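Local coordinates for protein CdiI (Burkholderia pseudomallei 1026a, PDB 4G6V) that probably protects the cell that makes it by binding and neutralising the tRNase toxin CdiA-CT of contact-dependent growth inhibition, at residues Cys7-Asp12 against Ala58-Leu63. Numbering follows the deposited sequence.
Sequences CYLSID and AESFFL
Ala58 rests its methyl at the edge of the Tyr8 ring, near CB of that tyrosine, beside the classic beta bulge that begins the antiparallel pairing of neighbouring strands 4-9 and 60-66. Glu59 and Ser60 both face Leu9 there: Glu59 N donates to Leu9 O at 2.8 Å, whereas Ser60 N reaches the same oxygen only weakly. Leu9 N in turn donates to Ser60 O at 2.9 Å. The Ser60 hydroxyl, turned between its own backbone N and carbonyl carbon (chi1 58°), donates to Ile11 O at 2.8 Å from above the carbonyl plane, tying strand 60-66 to the turn just before helix 13-26. On the other side of the sheet, Phe61 presents its edge to the face of Tyr8 in a T-shaped pair, centroids 5.2 Å apart and planes at 73°; helix 45-53 also packs on Tyr8, and Phe61 touches Ser124 of the toxin chain. Phe62 closes a pair of backbone hydrogen bonds with Cys7. Its ring returns to the face carrying Leu9 and Ser60, against Leu20 of helix 13-26. Leu9 CD1 meets this ring's edge, Cys7 CB sits over one face (CH-pi, 3.6 Å from the Phe62 centroid), and SG makes an oblique sulfur-aromatic contact over the rim, 3.6 Å from Phe62 CE1.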
ATOM      1  N   CYS B   7       7.479   6.147   2.600  1.00 24.80           N
ATOM      2  CA  CYS B   7       8.615   7.041   2.469  1.00 20.91           C
ATOM      3  C   CYS B   7       8.981   7.541   3.824  1.00 18.81           C
ATOM      4  O   CYS B   7       8.206   8.234   4.452  1.00 29.17           O
ATOM      5  CB  CYS B   7       8.246   8.230   1.585  1.00 20.30           C
ATOM      6  SG  CYS B   7       7.756   7.752  -0.093  1.00 28.53           S
ATOM      7  N   TYR B   8      10.156   7.172   4.283  1.00 19.33           N
ATOM      8  CA  TYR B   8      10.704   7.693   5.531  1.00 23.93           C
ATOM      9  C   TYR B   8      11.751   8.781   5.288  1.00 30.09           C
ATOM     10  O   TYR B   8      12.596   8.667   4.380  1.00 24.88           O
ATOM     11  CB  TYR B   8      11.336   6.568   6.338  1.00 26.60           C
ATOM     12  CG  TYR B   8      10.462   5.354   6.464  1.00 28.20           C
ATOM     13  CD1 TYR B   8       9.894   5.023   7.675  1.00 22.62           C
ATOM     14  CD2 TYR B   8      10.198   4.537   5.357  1.00 27.85           C
ATOM     15  CE1 TYR B   8       9.091   3.905   7.802  1.00 32.14           C
ATOM     16  CE2 TYR B   8       9.408   3.411   5.474  1.00 24.41           C
ATOM     17  CZ  TYR B   8       8.854   3.102   6.701  1.00 33.66           C
ATOM     18  OH  TYR B   8       8.056   1.991   6.840  1.00 30.64           O
ATOM     19  N   LEU B   9      11.695   9.825   6.116  1.00 30.50           N
ATOM     20  CA  LEU B   9      12.600  10.960   5.993  1.00 26.81           C
ATOM     21  C   LEU B   9      13.374  11.217   7.272  1.00 34.73           C
ATOM     22  O   LEU B   9      12.874  11.014   8.377  1.00 38.80           O
ATOM     23  CB  LEU B   9      11.837  12.226   5.606  1.00 32.93           C
ATOM     24  CG  LEU B   9      11.156  12.294   4.239  1.00 36.57           C
ATOM     25  CD1 LEU B   9      10.347  13.565   4.135  1.00 38.30           C
ATOM     26  CD2 LEU B   9      12.169  12.211   3.104  1.00 30.24           C
ATOM     27  N   SER B  10      14.604  11.687   7.120  1.00 39.50           N
ATOM     28  CA  SER B  10      15.424  12.019   8.266  1.00 31.58           C
ATOM     29  C   SER B  10      15.042  13.412   8.782  1.00 32.94           C
ATOM     30  O   SER B  10      15.233  13.703   9.956  1.00 35.21           O
ATOM     31  CB  SER B  10      16.898  11.947   7.899  1.00 25.87           C
ATOM     32  OG  SER B  10      17.248  13.030   7.058  1.00 40.02           O
ATOM     33  N   ILE B  11      14.476  14.252   7.911  1.00 31.61           N
ATOM     34  CA  ILE B  11      14.062  15.614   8.292  1.00 26.90           C
ATOM     35  C   ILE B  11      12.716  15.655   9.031  1.00 31.12           C
ATOM     36  O   ILE B  11      11.959  14.693   9.022  1.00 36.79           O
ATOM     37  CB  ILE B  11      14.028  16.581   7.076  1.00 21.73           C
ATOM     38  CG1 ILE B  11      13.042  16.100   6.019  1.00 31.53           C
ATOM     39  CG2 ILE B  11      15.388  16.661   6.440  1.00 28.90           C
ATOM     40  CD1 ILE B  11      12.850  17.072   4.886  1.00 32.72           C
ATOM     41  N   ASP B  12      12.421  16.775   9.681  1.00 43.81           N
ATOM     42  CA  ASP B  12      11.174  16.899  10.448  1.00 37.61           C
ATOM     43  C   ASP B  12       9.950  17.136   9.555  1.00 37.27           C
ATOM     44  O   ASP B  12      10.068  17.406   8.350  1.00 32.54           O
ATOM     45  CB  ASP B  12      11.292  17.967  11.535  1.00 30.22           C
ATOM     46  CG  ASP B  12      11.354  19.379  10.965  1.00 59.29           C
ATOM     47  OD1 ASP B  12      10.949  20.341  11.665  1.00 55.68           O
ATOM     48  OD2 ASP B  12      11.805  19.523   9.809  1.00 66.08           O
ATOM     49  N   ALA B  58      14.528   7.881  11.031  1.00 31.17           N
ATOM     50  CA  ALA B  58      13.388   8.632  10.487  1.00 32.17           C
ATOM     51  C   ALA B  58      12.763   9.566  11.521  1.00 38.91           C
ATOM     52  O   ALA B  58      12.577   9.187  12.680  1.00 41.44           O
ATOM     53  CB  ALA B  58      12.324   7.676   9.914  1.00 32.24           C
ATOM     54  N   GLU B  59      12.454  10.788  11.094  1.00 40.67           N
ATOM     55  CA  GLU B  59      11.687  11.727  11.919  1.00 40.03           C
ATOM     56  C   GLU B  59      10.279  11.898  11.379  1.00 39.90           C
ATOM     57  O   GLU B  59       9.327  12.030  12.145  1.00 44.91           O
ATOM     58  CB  GLU B  59      12.361  13.090  11.996  1.00 30.27           C
ATOM     59  CG  GLU B  59      13.706  13.046  12.704  1.00 47.54           C
ATOM     60  CD  GLU B  59      13.624  12.453  14.113  1.00 59.69           C
ATOM     61  OE1 GLU B  59      12.563  12.587  14.771  1.00 56.96           O
ATOM     62  OE2 GLU B  59      14.632  11.859  14.565  1.00 58.94           O
ATOM     63  N   SER B  60      10.150  11.892  10.059  1.00 35.13           N
ATOM     64  CA  SER B  60       8.845  12.008   9.436  1.00 32.32           C
ATOM     65  C   SER B  60       8.596  10.861   8.433  1.00 38.87           C
ATOM     66  O   SER B  60       9.509  10.126   8.038  1.00 35.13           O
ATOM     67  CB  SER B  60       8.666  13.394   8.799  1.00 31.36           C
ATOM     68  OG  SER B  60       9.677  13.665   7.840  1.00 38.42           O
ATOM     69  N   PHE B  61       7.341  10.708   8.050  1.00 29.48           N
ATOM     70  CA  PHE B  61       6.916   9.637   7.173  1.00 23.23           C
ATOM     71  C   PHE B  61       5.759  10.152   6.316  1.00 29.21           C
ATOM     72  O   PHE B  61       4.935  10.956   6.767  1.00 24.51           O
ATOM     73  CB  PHE B  61       6.427   8.451   8.004  1.00 20.33           C
ATOM     74  CG  PHE B  61       5.664   7.452   7.213  1.00 20.85           C
ATOM     75  CD1 PHE B  61       6.292   6.345   6.686  1.00 22.97           C
ATOM     76  CD2 PHE B  61       4.313   7.629   6.963  1.00 24.11           C
ATOM     77  CE1 PHE B  61       5.577   5.423   5.933  1.00 31.50           C
ATOM     78  CE2 PHE B  61       3.593   6.709   6.213  1.00 26.71           C
ATOM     79  CZ  PHE B  61       4.216   5.606   5.698  1.00 23.52           C
ATOM     80  N   PHE B  62       5.695   9.714   5.074  1.00 23.04           N
ATOM     81  CA  PHE B  62       4.499   9.988   4.303  1.00 25.48           C
ATOM     82  C   PHE B  62       4.306   8.879   3.276  1.00 30.69           C
ATOM     83  O   PHE B  62       5.211   8.071   3.029  1.00 25.78           O
ATOM     84  CB  PHE B  62       4.575  11.356   3.630  1.00 26.73           C
ATOM     85  CG  PHE B  62       5.575  11.414   2.534  1.00 24.56           C
ATOM     86  CD1 PHE B  62       5.262  10.918   1.270  1.00 28.30           C
ATOM     87  CD2 PHE B  62       6.839  11.929   2.758  1.00 29.49           C
ATOM     88  CE1 PHE B  62       6.197  10.930   0.235  1.00 27.85           C
ATOM     89  CE2 PHE B  62       7.788  11.942   1.726  1.00 33.69           C
ATOM     90  CZ  PHE B  62       7.459  11.438   0.457  1.00 23.56           C
ATOM     91  N   LEU B  63       3.122   8.839   2.685  1.00 29.57           N
ATOM     92  CA  LEU B  63       2.768   7.764   1.785  1.00 24.41           C
ATOM     93  C   LEU B  63       2.524   8.304   0.380  1.00 27.07           C
ATOM     94  O   LEU B  63       2.042   9.428   0.208  1.00 27.59           O
ATOM     95  CB  LEU B  63       1.535   7.059   2.327  1.00 26.63           C
ATOM     96  CG  LEU B  63       1.286   5.602   1.952  1.00 38.74           C
ATOM     97  CD1 LEU B  63       2.441   4.746   2.429  1.00 30.03           C
ATOM     98  CD2 LEU B  63      -0.045   5.114   2.553  1.00 28.12           C
TER